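Local coordinates for PlaB phospholipase (Legionella pneumophila, PDB 6ZTI), which is a phospholipase of the alpha/beta-hydrolase type whose activity is controlled by tetramerization mediated by NAD(H), here bound as its thio analogue, at residues S231-H236 and A248-T253; S136-L141 and S210-S215; Y430-D435 and Q460-R465. All blocks are in the same frame, centred on the assembly; numbering follows the deposited sequence.

Contact 1 (S231-H236 and A248-T253)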
loop_
_atom_site.group_PDB
_atom_site.type_symbol
_atom_site.label_atom_id
_atom_site.label_comp_id
_atom_site.label_asym_id
_atom_site.label_seq_id
_atom_site.Cartn_x
_atom_site.Cartn_y
_atom_site.Cartn_z
ATOM N N SER B 231 34.605 -0.531 6.586
ATOM C CA SER B 231 35.029 -0.649 5.201
ATOM C C SER B 231 33.822 -0.657 4.282
ATOM O O SER B 231 32.729 -1.068 4.674
ATOM C CB SER B 231 35.823 -1.916 4.978
ATOM O OG SER B 231 37.096 -1.827 5.605
ATOM N N LEU B 232 34.040 -0.199 3.054
ATOM C CA LEU B 232 33.094 -0.333 1.959
ATOM C C LEU B 232 33.718 -1.266 0.927
ATOM O O LEU B 232 34.780 -0.960 0.375
ATOM C CB LEU B 232 32.771 1.026 1.340
ATOM C CG LEU B 232 32.045 0.994 -0.002
ATOM C CD1 LEU B 232 30.734 0.258 0.118
ATOM C CD2 LEU B 232 31.814 2.403 -0.519
ATOM N N LEU B 233 33.069 -2.402 0.685
ATOM C CA LEU B 233 33.513 -3.401 -0.278
ATOM C C LEU B 233 32.602 -3.305 -1.485
ATOM O O LEU B 233 31.379 -3.451 -1.359
ATOM C CB LEU B 233 33.471 -4.802 0.323
ATOM C CG LEU B 233 33.620 -6.016 -0.608
ATOM C CD1 LEU B 233 35.024 -6.139 -1.170
ATOM C CD2 LEU B 233 33.277 -7.263 0.149
ATOM N N LYS B 234 33.195 -3.030 -2.642
ATOM C CA LYS B 234 32.474 -2.991 -3.905
ATOM C C LYS B 234 32.788 -4.258 -4.690
ATOM O O LYS B 234 33.959 -4.549 -4.969
ATOM C CB LYS B 234 32.858 -1.763 -4.724
ATOM C CG LYS B 234 32.450 -0.439 -4.135
ATOM C CD LYS B 234 32.836 0.687 -5.097
ATOM C CE LYS B 234 32.561 2.067 -4.519
ATOM N NZ LYS B 234 31.103 2.336 -4.366
ATOM N N LEU B 235 31.738 -4.996 -5.047
ATOM C CA LEU B 235 31.820 -6.201 -5.869
ATOM C C LEU B 235 31.047 -5.940 -7.149
ATOM O O LEU B 235 29.816 -5.818 -7.120
ATOM C CB LEU B 235 31.240 -7.418 -5.155
ATOM C CG LEU B 235 31.755 -7.717 -3.753
ATOM C CD1 LEU B 235 31.017 -8.930 -3.196
ATOM C CD2 LEU B 235 33.260 -7.938 -3.778
ATOM N N HIS B 236 31.766 -5.889 -8.269
ATOM C CA HIS B 236 31.196 -5.549 -9.562
ATOM C C HIS B 236 31.326 -6.739 -10.488
ATOM O O HIS B 236 32.422 -7.284 -10.663
ATOM C CB HIS B 236 31.884 -4.326 -10.163
ATOM C CG HIS B 236 31.496 -3.043 -9.500
ATOM N ND1 HIS B 236 31.829 -1.808 -10.013
ATOM C CD2 HIS B 236 30.798 -2.806 -8.362
ATOM C CE1 HIS B 236 31.351 -0.864 -9.219
ATOM N NE2 HIS B 236 30.719 -1.444 -8.212
ATOM N N ALA B 248 36.705 -6.870 -7.144
ATOM C CA ALA B 248 36.515 -6.408 -5.783
ATOM C C ALA B 248 37.411 -5.211 -5.499
ATOM O O ALA B 248 38.570 -5.160 -5.929
ATOM C CB ALA B 248 36.802 -7.526 -4.782
ATOM N N LYS B 249 36.858 -4.245 -4.781
ATOM C CA LYS B 249 37.609 -3.090 -4.319
ATOM C C LYS B 249 37.136 -2.781 -2.914
ATOM O O LYS B 249 35.932 -2.672 -2.688
ATOM C CB LYS B 249 37.400 -1.869 -5.218
ATOM C CG LYS B 249 37.834 -0.551 -4.557
ATOM C CD LYS B 249 38.194 0.498 -5.597
ATOM C CE LYS B 249 38.450 1.858 -4.958
ATOM N NZ LYS B 249 38.367 2.969 -5.954
ATOM N N MET B 250 38.068 -2.637 -1.976
ATOM C CA MET B 250 37.721 -2.327 -0.599
ATOM C C MET B 250 38.374 -1.015 -0.205
ATOM O O MET B 250 39.550 -0.782 -0.500
ATOM C CB MET B 250 38.149 -3.446 0.348
ATOM C CG MET B 250 37.751 -3.203 1.801
ATOM S SD MET B 250 38.183 -4.575 2.887
ATOM C CE MET B 250 36.797 -5.666 2.628
ATOM N N THR B 251 37.598 -0.157 0.437
ATOM C CA THR B 251 38.097 1.100 0.968
ATOM C C THR B 251 37.687 1.176 2.428
ATOM O O THR B 251 36.633 0.670 2.826
ATOM C CB THR B 251 37.573 2.316 0.192
ATOM O OG1 THR B 251 36.149 2.357 0.260
ATOM C CG2 THR B 251 37.991 2.246 -1.272
ATOM N N ARG B 252 38.545 1.780 3.230
ATOM C CA ARG B 252 38.350 1.819 4.666
ATOM C C ARG B 252 38.515 3.244 5.173
ATOM O O ARG B 252 39.301 4.028 4.633
ATOM C CB ARG B 252 39.346 0.868 5.349
ATOM C CG ARG B 252 38.972 0.498 6.724
ATOM C CD ARG B 252 39.893 -0.549 7.286
ATOM N NE ARG B 252 39.800 -0.553 8.737
ATOM C CZ ARG B 252 38.877 -1.201 9.436
ATOM N NH1 ARG B 252 37.956 -1.937 8.831
ATOM N NH2 ARG B 252 38.890 -1.119 10.757
ATOM N N THR B 253 37.759 3.577 6.215
ATOM C CA THR B 253 37.916 4.863 6.868
ATOM C C THR B 253 39.282 4.937 7.541
ATOM O O THR B 253 39.922 3.920 7.809
ATOM C CB THR B 253 36.834 5.069 7.924
ATOM O OG1 THR B 253 36.858 3.965 8.840
ATOM C CG2 THR B 253 35.470 5.150 7.304
HETATM O O HOH W 1 35.327 0.373 -2.248
#
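The carbonyl oxygen of Leu-232 is gripped twice: Thr-251 N reaches it at 2.9 Å, and a water donates to it at 3.0 Å. The same water makes a weak bond to Thr-251 OG1; this hydroxyl, between the backbone N and the carbonyl carbon (chi1 60°), stands 3.8 Å from Leu-232 CB, where the water can join it to the carbonyl. Leu-232 N returns the shortest bond of the pair, 2.7 Å to Thr-251 O. Lys-234 and Lys-249 form the second hydrogen-bonded pair, Lys-234 N to Lys-249 O at 2.8 Å. CA-H groups add to these bonds: Met-250 CA lies 3.4 Å from Leu-232 O, a carbonyl that already accepts from Thr-251 N.

On the face that carries Ser-231, Leu-233 and Leu-235, the extended Met-250 chain bends only at its end (chi3 -83°), which swings CE against Leu-233 CB at 4.1 Å. Farther along, Leu-235 CD2 touches the methyl of Ala-248 at 3.7 Å. Arg-252 passes its CG alongside Ser-231 OG and offers NH1 to it in a weak bond near the guanidinium plane; its stronger partner is Glu-451, through NH2. Leu-232 packs on Trp-174 of helix 171-180, on the other face. Strand 452-463 runs along the other edge of 231-236, with backbone bonds to Ser-231, Leu-233 and Leu-235. Two neighbouring antiparallel strands joined by a short connection, 231-238 and 245-252, make a beta hairpin added to the mixed sheet.

Contact 2 (S136-L141 and S210-S215). With SND (thionicotinamide-adenine-dinucleotide), chain H.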
loop_
_atom_site.group_PDB
_atom_site.type_symbol
_atom_site.label_atom_id
_atom_site.label_comp_id
_atom_site.label_asym_id
_atom_site.label_seq_id
_atom_site.Cartn_x
_atom_site.Cartn_y
_atom_site.Cartn_z
ATOM N N SER B 136 19.907 2.200 13.827
ATOM C CA SER B 136 19.340 1.490 14.968
ATOM C C SER B 136 18.289 0.512 14.472
ATOM O O SER B 136 17.388 0.896 13.723
ATOM C CB SER B 136 18.691 2.448 15.971
ATOM O OG SER B 136 17.883 1.731 16.896
ATOM N N ALA B 137 18.396 -0.744 14.903
ATOM C CA ALA B 137 17.415 -1.747 14.508
ATOM C C ALA B 137 16.013 -1.367 14.947
ATOM O O ALA B 137 15.034 -1.809 14.332
ATOM C CB ALA B 137 17.804 -3.103 15.095
ATOM N N LEU B 138 15.895 -0.537 15.986
ATOM C CA LEU B 138 14.598 -0.164 16.520
ATOM C C LEU B 138 13.840 0.798 15.611
ATOM O O LEU B 138 12.610 0.888 15.716
ATOM C CB LEU B 138 14.768 0.478 17.895
ATOM C CG LEU B 138 15.159 -0.397 19.084
ATOM C CD1 LEU B 138 15.365 0.469 20.305
ATOM C CD2 LEU B 138 14.072 -1.406 19.347
ATOM N N ALA B 139 14.540 1.520 14.729
ATOM C CA ALA B 139 13.893 2.576 13.951
ATOM C C ALA B 139 12.790 2.020 13.069
ATOM O O ALA B 139 11.745 2.659 12.890
ATOM C CB ALA B 139 14.932 3.316 13.098
ATOM N N GLN B 140 12.995 0.830 12.514
ATOM C CA GLN B 140 11.985 0.248 11.645
ATOM C C GLN B 140 10.680 -0.002 12.395
ATOM O O GLN B 140 9.599 0.151 11.817
ATOM C CB GLN B 140 12.516 -1.042 11.019
ATOM C CG GLN B 140 11.558 -1.646 10.020
ATOM C CD GLN B 140 12.196 -2.724 9.163
ATOM O OE1 GLN B 140 12.020 -3.913 9.411
ATOM N NE2 GLN B 140 12.931 -2.307 8.136
ATOM N N LEU B 141 10.750 -0.351 13.681
ATOM C CA LEU B 141 9.544 -0.501 14.487
ATOM C C LEU B 141 8.651 0.740 14.456
ATOM O O LEU B 141 7.509 0.683 14.918
ATOM C CB LEU B 141 9.902 -0.830 15.930
ATOM C CG LEU B 141 10.810 -2.043 16.114
ATOM C CD1 LEU B 141 10.947 -2.355 17.592
ATOM C CD2 LEU B 141 10.293 -3.274 15.358
ATOM N N SER B 210 12.282 -7.566 21.329
ATOM C CA SER B 210 13.498 -8.106 21.915
ATOM C C SER B 210 14.757 -7.365 21.476
ATOM O O SER B 210 15.807 -7.557 22.101
ATOM C CB SER B 210 13.599 -9.598 21.580
ATOM O OG SER B 210 13.717 -9.804 20.180
ATOM N N TYR B 211 14.692 -6.521 20.438
ATOM C CA TYR B 211 15.814 -5.631 20.157
ATOM C C TYR B 211 16.229 -4.842 21.401
ATOM O O TYR B 211 17.407 -4.495 21.560
ATOM C CB TYR B 211 15.456 -4.654 19.037
ATOM C CG TYR B 211 15.535 -5.185 17.620
ATOM C CD1 TYR B 211 16.518 -6.081 17.226
ATOM C CD2 TYR B 211 14.618 -4.762 16.665
ATOM C CE1 TYR B 211 16.576 -6.542 15.913
ATOM C CE2 TYR B 211 14.659 -5.217 15.373
ATOM C CZ TYR B 211 15.629 -6.094 14.993
ATOM O OH TYR B 211 15.641 -6.511 13.687
ATOM N N THR B 212 15.291 -4.576 22.307
ATOM C CA THR B 212 15.631 -3.807 23.500
ATOM C C THR B 212 16.535 -4.568 24.462
ATOM O O THR B 212 16.958 -3.986 25.468
ATOM C CB THR B 212 14.363 -3.373 24.210
ATOM O OG1 THR B 212 13.590 -4.519 24.579
ATOM C CG2 THR B 212 13.534 -2.483 23.298
ATOM N N GLY B 213 16.819 -5.847 24.197
ATOM C CA GLY B 213 17.798 -6.604 24.967
ATOM C C GLY B 213 18.830 -7.332 24.116
ATOM O O GLY B 213 19.488 -8.260 24.595
ATOM N N GLU B 214 19.005 -6.905 22.864
ATOM C CA GLU B 214 19.818 -7.653 21.912
ATOM C C GLU B 214 21.273 -7.711 22.342
ATOM O O GLU B 214 21.885 -6.684 22.660
ATOM C CB GLU B 214 19.716 -7.012 20.535
ATOM C CG GLU B 214 20.449 -7.719 19.434
ATOM C CD GLU B 214 20.316 -6.964 18.134
ATOM O OE1 GLU B 214 20.634 -5.748 18.122
ATOM O OE2 GLU B 214 19.839 -7.564 17.146
ATOM N N SER B 215 21.829 -8.917 22.324
ATOM C CA SER B 215 23.232 -9.101 22.666
ATOM C C SER B 215 24.090 -8.408 21.623
ATOM O O SER B 215 23.811 -8.486 20.422
ATOM C CB SER B 215 23.569 -10.586 22.731
ATOM O OG SER B 215 23.140 -11.234 21.539
HETATM P PA SND H . 7.613 -9.676 13.509
HETATM O O1A SND H . 7.650 -10.553 12.301
HETATM O O2A SND H . 8.237 -10.185 14.778
HETATM O O5B SND H . 6.121 -9.229 13.922
HETATM C C5B SND H . 5.200 -8.920 12.866
HETATM C C4B SND H . 4.099 -8.080 13.459
HETATM O O4B SND H . 3.478 -8.788 14.560
HETATM C C3B SND H . 4.553 -6.733 14.020
HETATM O O3B SND H . 3.590 -5.738 13.702
HETATM C C2B SND H . 4.612 -6.997 15.523
HETATM O O2B SND H . 4.439 -5.814 16.286
HETATM C C1B SND H . 3.423 -7.938 15.686
HETATM N N9A SND H . 3.481 -8.763 16.886
HETATM C C8A SND H . 4.288 -9.850 17.102
HETATM N N7A SND H . 4.216 -10.337 18.317
HETATM C C5A SND H . 3.298 -9.509 18.948
HETATM C C6A SND H . 2.827 -9.455 20.271
HETATM N N6A SND H . 3.173 -10.335 21.216
HETATM N N1A SND H . 1.958 -8.470 20.587
HETATM C C2A SND H . 1.573 -7.622 19.632
HETATM N N3A SND H . 1.939 -7.585 18.347
HETATM C C4A SND H . 2.823 -8.549 18.073
HETATM O O3 SND H . 8.321 -8.299 13.157
HETATM P PN SND H . 8.546 -6.916 13.929
HETATM O O1N SND H . 8.351 -7.178 15.376
HETATM O O2N SND H . 7.732 -5.886 13.257
HETATM O O5D SND H . 10.100 -6.666 13.611
HETATM C C5D SND H . 10.492 -5.926 12.434
HETATM C C4D SND H . 11.735 -6.534 11.819
HETATM O O4D SND H . 12.778 -6.658 12.816
HETATM C C3D SND H . 11.583 -7.937 11.233
HETATM O O3D SND H . 12.504 -8.073 10.151
HETATM C C2D SND H . 11.947 -8.821 12.428
HETATM O O2D SND H . 12.368 -10.134 12.072
HETATM C C1D SND H . 13.107 -8.013 12.999
HETATM N N1N SND H . 13.228 -8.279 14.506
HETATM C C2N SND H . 12.416 -7.560 15.297
HETATM C C3N SND H . 12.526 -7.657 16.669
HETATM C C7N SND H . 11.733 -6.757 17.549
HETATM S S7N SND H . 12.430 -6.030 18.873
HETATM N N7N SND H . 10.480 -6.538 17.208
HETATM C C4N SND H . 13.472 -8.524 17.203
HETATM C C5N SND H . 14.277 -9.273 16.364
HETATM C C6N SND H . 14.140 -9.137 15.002
#
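The ring of Tyr-211 lies between Ala-137 and the thionicotinamide ring of the bound dinucleotide. Ala-137 CB stands over the centre of one face in a CH-pi contact, 3.6 Å from the ring centroid and only 6° off its normal. On the opposite face the nicotinamide ring is laid against the phenol, its C3N 3.5 Å above the plane and displaced toward the rim. Tyr-211 CG is anti to its carbonyl carbon (chi1 -80°), a torsion that sends the ring in between the two partners. Leu-141 CD1 comes to the ring edge near its plane, at 4.5 Å from Tyr-211 CD2. Leu-141 CD2 touches N7N of the ligand at 3.8 Å.

The two segments are loops of the alpha/beta-hydrolase domain that follow parallel strands 123-129 and 191-197, and together they line one end of the dinucleotide pocket. Arg-145 and Asn-209 of this chain bind the same ligand, as do Leu-360, Arg-381 and Tyr-393 of the second subunit, consistent with a nucleotide that bridges subunits in the tetramer.

Leu-138 runs antiparallel to the Tyr-211 side chain, its CD2 pressed on Tyr-211 CB at 3.5 Å; the same methyl is 4.1 Å from Thr-212 CG2, the two side chains lying roughly at right angles. The turn bearing Ala-137 and Leu-138 begins as an ST turn, with Ser-136 OG accepting from Leu-138 N at 3.2 Å. Tyr-211 OH is bonded to Asp-380 and Gln-382, holding the far end of the ring in place. Gln-140 OE1 lies beside the ribose, 3.6 Å from C4D of the ligand.

Contact 3 (Y430-D435 and Q460-R465); sequences YYRLLD and QRRVDR
Tyr-430 and Arg-462 exchange two backbone bonds as an antiparallel hydrogen-bonded pair, Tyr-430 N to Arg-462 O and Arg-462 N to Tyr-430 O, both 2.9 Å. On the face that carries Tyr-431 and Arg-461, Arg-461 NH1 donates to Tyr-431 OH at 3.0 Å, with the hydroxyl in the guanidinium plane but the bond bent to 140°. That hydroxyl also meets Asp-349, and the stronger partner of Arg-461 is Asp-71 of the third subunit, bridged through NH2. Two waters fill in: one joins Arg-432 N to Gln-460 O, and another lies at the edge of the Tyr-430 ring, bonded to its OH and to Asp-464 OD2.

Tyr-430 has CG set between its backbone N and carbonyl carbon (chi1 63°), which folds the ring back over the neighbouring strand. Arg-462 CB sits over one face, 3.9 Å from the ring centroid, in a CH-pi contact. The Arg-462 chain then bends at chi3, bringing NE into a weak but nearly straight bond to Tyr-430 OH at 3.3 Å, with the guanidinium and ring planes 53° apart. The guanidinium of Arg-432 lies flat on that of Arg-462, centres 3.9 Å apart. Arg-462 NH1 donates to the backbone carbonyl of Asp-240, which may ease the like charges a little. Tyr-431 CE1 packs on Arg-461 CA at 3.7 Å.

Strands 429-439 and 452-463 are antiparallel neighbours in the mixed sheet; 412-419 also pairs with the first, 231-238 and 340-349 with the second, and the third subunit packs against Arg-461 and Val-463 and pairs its Asp-82 with Arg-465.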
loop_
_atom_site.group_PDB
_atom_site.type_symbol
_atom_site.label_atom_id
_atom_site.label_comp_id
_atom_site.label_asym_id
_atom_site.label_seq_id
_atom_site.Cartn_x
_atom_site.Cartn_y
_atom_site.Cartn_z
ATOM N N TYR B 430 17.512 -9.917 -17.582
ATOM C CA TYR B 430 17.745 -10.845 -16.482
ATOM C C TYR B 430 19.164 -10.660 -15.954
ATOM O O TYR B 430 19.967 -9.909 -16.514
ATOM C CB TYR B 430 17.516 -12.292 -16.927
ATOM C CG TYR B 430 18.470 -12.705 -18.000
ATOM C CD1 TYR B 430 18.259 -12.330 -19.316
ATOM C CD2 TYR B 430 19.603 -13.438 -17.699
ATOM C CE1 TYR B 430 19.146 -12.689 -20.312
ATOM C CE2 TYR B 430 20.496 -13.803 -18.689
ATOM C CZ TYR B 430 20.261 -13.427 -19.992
ATOM O OH TYR B 430 21.156 -13.793 -20.978
ATOM N N TYR B 431 19.477 -11.393 -14.889
ATOM C CA TYR B 431 20.732 -11.262 -14.163
ATOM C C TYR B 431 21.366 -12.627 -13.967
ATOM O O TYR B 431 20.676 -13.609 -13.687
ATOM C CB TYR B 431 20.517 -10.607 -12.783
ATOM C CG TYR B 431 19.954 -9.224 -12.865
ATOM C CD1 TYR B 431 20.780 -8.132 -13.078
ATOM C CD2 TYR B 431 18.597 -9.006 -12.746
ATOM C CE1 TYR B 431 20.266 -6.853 -13.176
ATOM C CE2 TYR B 431 18.077 -7.746 -12.843
ATOM C CZ TYR B 431 18.913 -6.671 -13.061
ATOM O OH TYR B 431 18.376 -5.406 -13.149
ATOM N N ARG B 432 22.687 -12.668 -14.092
ATOM C CA ARG B 432 23.465 -13.869 -13.832
ATOM C C ARG B 432 23.904 -13.877 -12.376
ATOM O O ARG B 432 24.263 -12.837 -11.824
ATOM C CB ARG B 432 24.691 -13.922 -14.744
ATOM C CG ARG B 432 25.336 -15.272 -14.833
ATOM C CD ARG B 432 26.506 -15.264 -15.805
ATOM N NE ARG B 432 26.153 -15.820 -17.109
ATOM C CZ ARG B 432 26.953 -15.797 -18.173
ATOM N NH1 ARG B 432 28.155 -15.235 -18.097
ATOM N NH2 ARG B 432 26.547 -16.331 -19.318
ATOM N N LEU B 433 23.875 -15.056 -11.764
ATOM C CA LEU B 433 24.309 -15.228 -10.378
ATOM C C LEU B 433 25.716 -14.680 -10.162
ATOM O O LEU B 433 26.568 -14.747 -11.043
ATOM C CB LEU B 433 24.228 -16.722 -10.054
ATOM C CG LEU B 433 24.721 -17.358 -8.773
ATOM C CD1 LEU B 433 24.138 -18.775 -8.713
ATOM C CD2 LEU B 433 26.225 -17.400 -8.732
ATOM N N LEU B 434 25.960 -14.118 -8.981
ATOM C CA LEU B 434 27.289 -13.655 -8.596
ATOM C C LEU B 434 27.767 -14.454 -7.395
ATOM O O LEU B 434 27.005 -14.668 -6.448
ATOM C CB LEU B 434 27.291 -12.163 -8.276
ATOM C CG LEU B 434 28.615 -11.567 -7.816
ATOM C CD1 LEU B 434 28.738 -10.137 -8.283
ATOM C CD2 LEU B 434 28.767 -11.622 -6.325
ATOM N N ASP B 435 29.029 -14.894 -7.447
ATOM C CA ASP B 435 29.701 -15.607 -6.369
ATOM C C ASP B 435 30.958 -14.845 -6.000
ATOM O O ASP B 435 31.751 -14.500 -6.877
ATOM C CB ASP B 435 30.096 -17.014 -6.796
ATOM C CG ASP B 435 28.928 -17.926 -6.920
ATOM O OD1 ASP B 435 28.087 -17.925 -6.000
ATOM O OD2 ASP B 435 28.855 -18.650 -7.934
ATOM N N GLN B 460 25.453 -7.128 -13.591
ATOM C CA GLN B 460 25.270 -6.713 -14.975
ATOM C C GLN B 460 23.847 -7.042 -15.407
ATOM O O GLN B 460 23.380 -8.172 -15.233
ATOM C CB GLN B 460 26.259 -7.417 -15.900
ATOM C CG GLN B 460 27.685 -6.907 -15.828
ATOM C CD GLN B 460 28.597 -7.629 -16.795
ATOM O OE1 GLN B 460 28.465 -8.837 -17.006
ATOM N NE2 GLN B 460 29.523 -6.894 -17.398
ATOM N N ARG B 461 23.156 -6.052 -15.952
ATOM C CA ARG B 461 21.828 -6.271 -16.509
ATOM C C ARG B 461 22.003 -6.839 -17.913
ATOM O O ARG B 461 22.561 -6.182 -18.798
ATOM C CB ARG B 461 21.032 -4.975 -16.503
ATOM C CG ARG B 461 19.581 -5.137 -16.939
ATOM C CD ARG B 461 18.837 -3.835 -16.793
ATOM N NE ARG B 461 17.480 -3.896 -17.326
ATOM C CZ ARG B 461 16.431 -4.372 -16.660
ATOM N NH1 ARG B 461 16.565 -4.858 -15.434
ATOM N NH2 ARG B 461 15.236 -4.369 -17.226
ATOM N N ARG B 462 21.587 -8.082 -18.103
ATOM C CA ARG B 462 21.714 -8.749 -19.389
ATOM C C ARG B 462 20.409 -8.574 -20.152
ATOM O O ARG B 462 19.335 -8.823 -19.605
ATOM C CB ARG B 462 22.026 -10.228 -19.185
ATOM C CG ARG B 462 23.259 -10.481 -18.309
ATOM C CD ARG B 462 23.465 -11.959 -18.060
ATOM N NE ARG B 462 23.715 -12.701 -19.295
ATOM C CZ ARG B 462 24.922 -12.923 -19.808
ATOM N NH1 ARG B 462 26.011 -12.459 -19.203
ATOM N NH2 ARG B 462 25.040 -13.612 -20.933
ATOM N N VAL B 463 20.504 -8.150 -21.408
ATOM C CA VAL B 463 19.334 -7.926 -22.255
ATOM C C VAL B 463 19.495 -8.786 -23.499
ATOM O O VAL B 463 20.479 -8.647 -24.239
ATOM C CB VAL B 463 19.165 -6.446 -22.625
ATOM C CG1 VAL B 463 17.919 -6.238 -23.484
ATOM C CG2 VAL B 463 19.098 -5.591 -21.369
ATOM N N ASP B 464 18.543 -9.686 -23.715
ATOM C CA ASP B 464 18.586 -10.566 -24.870
ATOM C C ASP B 464 18.351 -9.789 -26.162
ATOM O O ASP B 464 17.567 -8.834 -26.215
ATOM C CB ASP B 464 17.542 -11.664 -24.725
ATOM C CG ASP B 464 17.785 -12.818 -25.667
ATOM O OD1 ASP B 464 17.483 -12.687 -26.877
ATOM O OD2 ASP B 464 18.292 -13.852 -25.189
ATOM N N ARG B 465 19.028 -10.226 -27.223
ATOM C CA ARG B 465 18.936 -9.511 -28.489
ATOM C C ARG B 465 17.520 -9.493 -29.050
ATOM O O ARG B 465 17.220 -8.655 -29.901
ATOM C CB ARG B 465 19.902 -10.113 -29.511
ATOM C CG ARG B 465 21.343 -9.894 -29.113
ATOM C CD ARG B 465 22.339 -10.252 -30.184
ATOM N NE ARG B 465 23.701 -10.150 -29.661
ATOM C CZ ARG B 465 24.775 -9.906 -30.402
ATOM N NH1 ARG B 465 24.660 -9.723 -31.713
ATOM N NH2 ARG B 465 25.967 -9.838 -29.824
HETATM O O HOH W 2 19.783 -13.248 -23.327
HETATM O O HOH W 3 24.293 -10.555 -14.663
#

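From the N terminus, contact 2 comes first: the loop after strand 123-129 meets the one after strand 191-197, closing 68 residues of the hydrolase domain. Contact 1 then closes a short hairpin of 11 intervening residues, and contact 3 joins strands 429-439 and 452-463 across 24. All three follow in series, with no nesting or crossing. Contacts 1 and 3 share the mixed sheet, since strands 231-238 and 452-463 are neighbours in it; their nearest atoms are about 5 Å apart. Contact 2, centred 27 Å from contact 1 and 36 Å from contact 3, belongs to the nucleotide pocket, on the opposite side of the chain's centre from contact 1.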